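Local coordinates for protein poly-beta-1,6-N-acetyl-D-glucosamine N-deacetylase (Aggregatibacter actinomycetemcomitans, PDB 4U10) that probably removes N-acetyl groups from poly-beta-1,6-N-acetyl-D-glucosamine by a metal-dependent hydrolysis, this chain being its polysaccharide deacetylase domain, at residues A98-S101 against S102-D105; D187-R190 against S191-I195; T252-G255 against F256-K260. One frame throughout, in Å; residues are numbered along the deposited sequence.

Interaction 1: A98-S101 against S102-D105; sequences APVS and SWLD
Val100 lies against the indole of Trp103 where strand 95-99 of the polysaccharide deacetylase domain runs straight into the short helix 101-104. Val100 is the N-cap residue of that helix, so the contact is a local one round a strand-to-helix junction. Its side chain can be followed outward from the backbone. Val100 CB sits 3.4 Å above the indole plane of Trp103, offset toward the rim of the ring system. Val100 CG1 is anti to the backbone N (chi1 179°) and reaches over the pyrrole part, nearest to Trp103 CD2 at 3.8 Å. CG2 takes the other branch and covers the benzene part. Val100 CG2 lies 3.7 Å from the centroid of the six-membered ring of Trp103 and 19° off the ring normal, which makes it a CH-pi contact over the face. Both methyls lie over the same face, CG1 above the five-membered ring and CG2 above the six-membered ring. Val100 also touches His144 and His149, both ligands of a zinc ion, so the valine packs beside that zinc site, its side chain about 5 Å from the metal.

The backbone turn beneath is only partly tight. Val100 O receives weak bonds from the N atoms of Trp103 and Leu104. Asp105 N makes a firmer bond to Ser101 O at 2.9 Å. Ser101 OG and Ser102 OG turn instead to Asp146, on the loop between the two zinc-binding histidines. The Asp105 carboxylate is held by Trp127 and Ser194. Leu104 packs back on the end of the strand, its side chain slanting across the proline ring. Leu104 CD2 comes within 3.5 Å of Pro99 CB and 3.8 Å of Pro99 CG.

Interaction 2: D187-R190 against S191-I195; sequences DFSR and SSKSI
Ser189 and Lys193 meet one turn apart on helix 177-199, on the outer side of this stretch. Four successive i to i+4 backbone bonds run between 187-190 and 191-195, as in a regular alpha-helix. Ser194 N to Arg190 O is the shortest of them at 2.8 Å. Ser192 N to Phe188 O is the straightest, with an N-H...O angle of 172°.

The tight part is the side turned to the protein. Here one turn of the helix packs closely on the next. Ser194 CB lies 3.2 Å from Arg190 O, and Ser191 CB lies 3.6 Å from both Phe188 O and Asp187 O. The serine hydroxyls link this side to the rest of the protein: Ser191 OG, anti to its own backbone N (chi1 176°), is hydrogen-bonded to Ser143, and Ser192 OG to Lys202 NZ. Phe188 packs on Ala220 and Ala221 of helix 215-222.

The loose side carries the long chains. Lys193 runs its methylenes alongside the previous turn: Lys193 CG is 3.4 Å from Ser189 O and Lys193 CE is 3.5 Å from Ser189 OG. Arg190 is exposed and extended from CG to NE, and one face of its guanidinium looks toward the backbone N of Asp187.

The chemistry divides accordingly. The buried polar groups of Asp187, Ser191, Ser192 and Ser194 are satisfied by partners in neighbouring parts of the chain. Asp187 takes the backbone N-H groups of Asp146 and Asn147 with its two carboxylate oxygens, and so is placed to hold the loop between the zinc ligands His144 and His149. The charged ends of Arg190 and Lys193 stay at the surface.

Interaction 3: T252-G255 against F256-K260; sequences TETG and FSTIK
Thr254 sets its methyl group against Thr258 and Ile259 at the start of helix 256-263. Its side chain crosses both of theirs at about a right angle. Thr254 CG2 is anti to the backbone N, and this turns the methyl to the helix while OG1 bonds to Asp251 N. Thr254 CG2 comes 3.6 Å from Ile259 CG1 and 3.9 Å from Thr258 CB. Ile259 CD1 lies a little farther off, at 4.1 Å from Thr254 CG2. The contact is therefore made by one methyl lodged across two side chains of the first turn.

Gly255 stands at the N-cap position. Its carbonyl opens the helical bonding: Ile259 N meets Gly255 O at 3.2 Å with an N-H...O angle of 165°, and the donor lies in the carbonyl plane. Thr258 CB rests on Gly255 O at 3.4 Å. Phe256 turns away from the loop to stack its ring on Trp40 of helix 31-42, and Ile259 packs on His37 and Trp40 of that helix.

Back along the loop, Thr252 OG1 donates a hydrogen bond to Glu253 OE2 (2.7 Å), on the syn side and 25° out of the carboxylate plane. The chemistry implies a mixed join. Polar bonds fix the loop, among them one from His37 NE2 to Thr254 O. The Thr254 methyl packs on Ile259, while Ile259 and Phe256 face helix 31-42.

Overall arrangement
The three contacts follow one another along the chain, each local to its own stretch. Interactions 1 and 2 lie on the same side of the chain's centre, with their centres about 10 Å apart, and they touch. Asp105 OD2 meets Ser194 OG at 2.8 Å and Ser101 OG meets Ser191 OG at 3.0 Å, both probable hydrogen bonds. Helix 177-199 is thereby joined to the turn after strand 95-99, close to the zinc site with His144 and His149. Interaction 3 lies on the opposite side of the chain's centre, its centre about 29 Å from that of interaction 1 and about 34 Å from that of interaction 2. It lies at the start of helix 256-263, whose Phe256 and Ile259 pack on helix 31-42.

Interaction 1: A98-S101 against S102-D105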
# COMPACT_ATOMS: atom_id res chain seq x y z
N ALA A 98 -0.62 1.27 -3.96
CA ALA A 98 0.80 1.27 -3.71
C ALA A 98 1.56 0.10 -4.37
O ALA A 98 1.88 -0.95 -3.75
CB ALA A 98 1.05 1.34 -2.22
N PRO A 99 1.85 0.29 -5.67
CA PRO A 99 2.62 -0.74 -6.34
C PRO A 99 4.13 -0.70 -6.02
O PRO A 99 4.73 0.36 -5.89
CB PRO A 99 2.33 -0.43 -7.82
CG PRO A 99 2.35 1.12 -7.82
CD PRO A 99 1.58 1.44 -6.53
N VAL A 100 4.77 -1.87 -5.90
CA VAL A 100 6.18 -1.90 -5.81
C VAL A 100 6.76 -1.48 -7.16
O VAL A 100 6.56 -2.14 -8.15
CB VAL A 100 6.66 -3.29 -5.44
CG1 VAL A 100 8.19 -3.28 -5.37
CG2 VAL A 100 6.06 -3.74 -4.09
N SER A 101 7.46 -0.35 -7.23
CA SER A 101 7.89 0.18 -8.54
C SER A 101 8.91 -0.63 -9.34
O SER A 101 8.86 -0.61 -10.58
CB SER A 101 8.26 1.64 -8.41
OG SER A 101 9.15 1.93 -7.33
N SER A 102 9.85 -1.37 -8.71
CA SER A 102 10.77 -2.22 -9.53
C SER A 102 10.02 -3.42 -10.19
O SER A 102 10.45 -4.00 -11.21
CB SER A 102 11.95 -2.72 -8.69
OG SER A 102 11.60 -3.75 -7.82
N TRP A 103 8.92 -3.86 -9.57
CA TRP A 103 8.09 -4.91 -10.15
C TRP A 103 7.46 -4.35 -11.45
O TRP A 103 7.60 -4.94 -12.52
CB TRP A 103 7.03 -5.44 -9.15
CG TRP A 103 7.61 -6.10 -8.00
CD1 TRP A 103 8.96 -6.46 -7.83
CD2 TRP A 103 6.92 -6.55 -6.83
NE1 TRP A 103 9.11 -7.08 -6.62
CE2 TRP A 103 7.88 -7.14 -5.99
CE3 TRP A 103 5.58 -6.48 -6.39
CZ2 TRP A 103 7.55 -7.69 -4.77
CZ3 TRP A 103 5.25 -7.01 -5.16
CH2 TRP A 103 6.21 -7.63 -4.38
N LEU A 104 6.85 -3.18 -11.37
CA LEU A 104 6.28 -2.55 -12.54
C LEU A 104 7.33 -2.23 -13.62
O LEU A 104 7.05 -2.28 -14.80
CB LEU A 104 5.53 -1.30 -12.18
CG LEU A 104 4.09 -1.60 -11.65
CD1 LEU A 104 4.02 -2.71 -10.60
CD2 LEU A 104 3.48 -0.34 -11.13
N ASP A 105 8.54 -1.87 -13.17
CA ASP A 105 9.64 -1.53 -14.08
C ASP A 105 10.33 -2.73 -14.74
O ASP A 105 11.19 -2.56 -15.59
CB ASP A 105 10.71 -0.73 -13.33
CG ASP A 105 10.39 0.74 -13.22
OD1 ASP A 105 9.47 1.24 -13.86
OD2 ASP A 105 11.07 1.42 -12.42

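Interaction 2: D187-R190 against S191-I195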
# COMPACT_ATOMS: atom_id res chain seq x y z
N ASP A 187 16.79 3.70 -2.34
CA ASP A 187 15.67 2.90 -2.84
C ASP A 187 14.40 3.77 -2.91
O ASP A 187 13.74 3.77 -3.92
CB ASP A 187 15.40 1.69 -1.97
CG ASP A 187 14.29 0.82 -2.52
OD1 ASP A 187 13.14 1.15 -2.16
OD2 ASP A 187 14.58 -0.08 -3.34
N PHE A 188 14.08 4.47 -1.82
CA PHE A 188 12.93 5.36 -1.81
C PHE A 188 12.98 6.45 -2.83
O PHE A 188 11.97 6.79 -3.43
CB PHE A 188 12.68 5.96 -0.41
CG PHE A 188 12.50 4.94 0.67
CD1 PHE A 188 12.23 3.61 0.37
CD2 PHE A 188 12.51 5.33 2.02
CE1 PHE A 188 12.07 2.69 1.32
CE2 PHE A 188 12.34 4.40 3.01
CZ PHE A 188 12.09 3.05 2.67
N SER A 189 14.13 7.07 -2.99
CA SER A 189 14.32 8.08 -3.99
C SER A 189 14.17 7.52 -5.44
O SER A 189 13.53 8.15 -6.27
CB SER A 189 15.68 8.73 -3.79
OG SER A 189 16.08 9.30 -5.00
N ARG A 190 14.69 6.33 -5.74
CA ARG A 190 14.40 5.72 -7.05
C ARG A 190 12.91 5.41 -7.27
O ARG A 190 12.41 5.49 -8.38
CB ARG A 190 15.15 4.40 -7.24
CG ARG A 190 16.67 4.50 -7.28
CD ARG A 190 17.25 3.08 -7.21
NE ARG A 190 18.59 3.15 -6.69
CZ ARG A 190 19.18 2.32 -5.84
NH1 ARG A 190 18.57 1.24 -5.38
NH2 ARG A 190 20.47 2.59 -5.47
N SER A 191 12.21 4.96 -6.24
CA SER A 191 10.79 4.73 -6.31
C SER A 191 10.00 6.00 -6.67
O SER A 191 9.12 5.97 -7.55
CB SER A 191 10.29 4.07 -5.03
OG SER A 191 8.89 3.88 -5.00
N SER A 192 10.27 7.08 -5.95
CA SER A 192 9.67 8.39 -6.25
C SER A 192 9.89 8.77 -7.72
O SER A 192 8.98 9.17 -8.40
CB SER A 192 10.35 9.46 -5.40
OG SER A 192 9.73 10.71 -5.60
N LYS A 193 11.13 8.68 -8.20
CA LYS A 193 11.42 9.02 -9.61
C LYS A 193 10.77 8.05 -10.57
O LYS A 193 10.24 8.48 -11.57
CB LYS A 193 12.91 9.06 -9.91
CG LYS A 193 13.72 10.07 -9.10
CD LYS A 193 15.19 9.59 -9.00
CE LYS A 193 16.16 10.54 -8.32
NZ LYS A 193 15.74 11.97 -8.38
N SER A 194 10.86 6.74 -10.30
CA SER A 194 10.14 5.73 -11.14
C SER A 194 8.64 5.98 -11.31
O SER A 194 8.11 5.89 -12.41
CB SER A 194 10.35 4.34 -10.54
OG SER A 194 9.57 3.33 -11.11
N ILE A 195 7.94 6.26 -10.22
CA ILE A 195 6.55 6.62 -10.30
C ILE A 195 6.33 7.99 -10.99
O ILE A 195 5.43 8.12 -11.84
CB ILE A 195 5.91 6.65 -8.87
CG1 ILE A 195 5.80 5.21 -8.30
CG2 ILE A 195 4.55 7.33 -8.86
CD1 ILE A 195 5.64 5.21 -6.75

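Interaction 3: T252-G255 against F256-K260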
# COMPACT_ATOMS: atom_id res chain seq x y z
N THR A 252 -9.71 -12.50 4.82
CA THR A 252 -10.97 -13.22 4.55
C THR A 252 -11.86 -13.37 5.75
O THR A 252 -13.00 -13.73 5.54
CB THR A 252 -10.75 -14.62 4.06
OG1 THR A 252 -9.93 -15.25 5.01
CG2 THR A 252 -10.10 -14.66 2.72
N GLU A 253 -11.37 -13.16 6.97
CA GLU A 253 -12.22 -13.17 8.20
C GLU A 253 -12.69 -11.80 8.65
O GLU A 253 -13.31 -11.66 9.70
CB GLU A 253 -11.51 -13.80 9.40
CG GLU A 253 -11.73 -15.30 9.52
CD GLU A 253 -10.83 -16.08 8.60
OE1 GLU A 253 -9.97 -16.86 9.12
OE2 GLU A 253 -10.97 -15.91 7.36
N THR A 254 -12.42 -10.79 7.85
CA THR A 254 -12.87 -9.47 8.19
C THR A 254 -14.37 -9.34 7.82
O THR A 254 -14.72 -9.16 6.66
CB THR A 254 -12.04 -8.35 7.54
OG1 THR A 254 -10.64 -8.58 7.76
CG2 THR A 254 -12.45 -6.97 8.15
N GLY A 255 -15.21 -9.45 8.83
CA GLY A 255 -16.65 -9.25 8.69
C GLY A 255 -17.04 -7.87 9.15
O GLY A 255 -16.19 -7.05 9.51
N PHE A 256 -18.34 -7.60 9.12
CA PHE A 256 -18.82 -6.26 9.50
C PHE A 256 -18.45 -5.85 10.95
O PHE A 256 -18.08 -4.68 11.25
CB PHE A 256 -20.33 -6.20 9.29
CG PHE A 256 -20.76 -6.47 7.88
CD1 PHE A 256 -19.88 -6.31 6.80
CD2 PHE A 256 -22.08 -6.81 7.60
CE1 PHE A 256 -20.28 -6.54 5.51
CE2 PHE A 256 -22.49 -7.02 6.29
CZ PHE A 256 -21.59 -6.89 5.25
N SER A 257 -18.50 -6.79 11.88
CA SER A 257 -18.28 -6.37 13.28
C SER A 257 -16.83 -5.92 13.47
O SER A 257 -16.54 -4.93 14.17
CB SER A 257 -18.65 -7.48 14.23
OG SER A 257 -17.79 -8.57 14.02
N THR A 258 -15.91 -6.64 12.82
CA THR A 258 -14.50 -6.26 12.75
C THR A 258 -14.34 -4.81 12.21
O THR A 258 -13.70 -3.96 12.82
CB THR A 258 -13.70 -7.22 11.85
OG1 THR A 258 -14.14 -8.57 12.06
CG2 THR A 258 -12.23 -7.15 12.13
N ILE A 259 -14.93 -4.54 11.05
CA ILE A 259 -14.80 -3.22 10.44
C ILE A 259 -15.42 -2.16 11.32
O ILE A 259 -14.86 -1.08 11.49
CB ILE A 259 -15.39 -3.17 9.01
CG1 ILE A 259 -14.51 -3.98 8.06
CG2 ILE A 259 -15.50 -1.74 8.47
CD1 ILE A 259 -15.12 -4.19 6.70
N LYS A 260 -16.59 -2.47 11.88
CA LYS A 260 -17.28 -1.54 12.75
C LYS A 260 -16.49 -1.21 13.99
O LYS A 260 -16.35 -0.05 14.36
CB LYS A 260 -18.63 -2.11 13.18
CG LYS A 260 -19.34 -1.25 14.22
CD LYS A 260 -20.75 -1.75 14.50
CE LYS A 260 -21.56 -0.69 15.25
NZ LYS A 260 -22.78 -1.29 15.84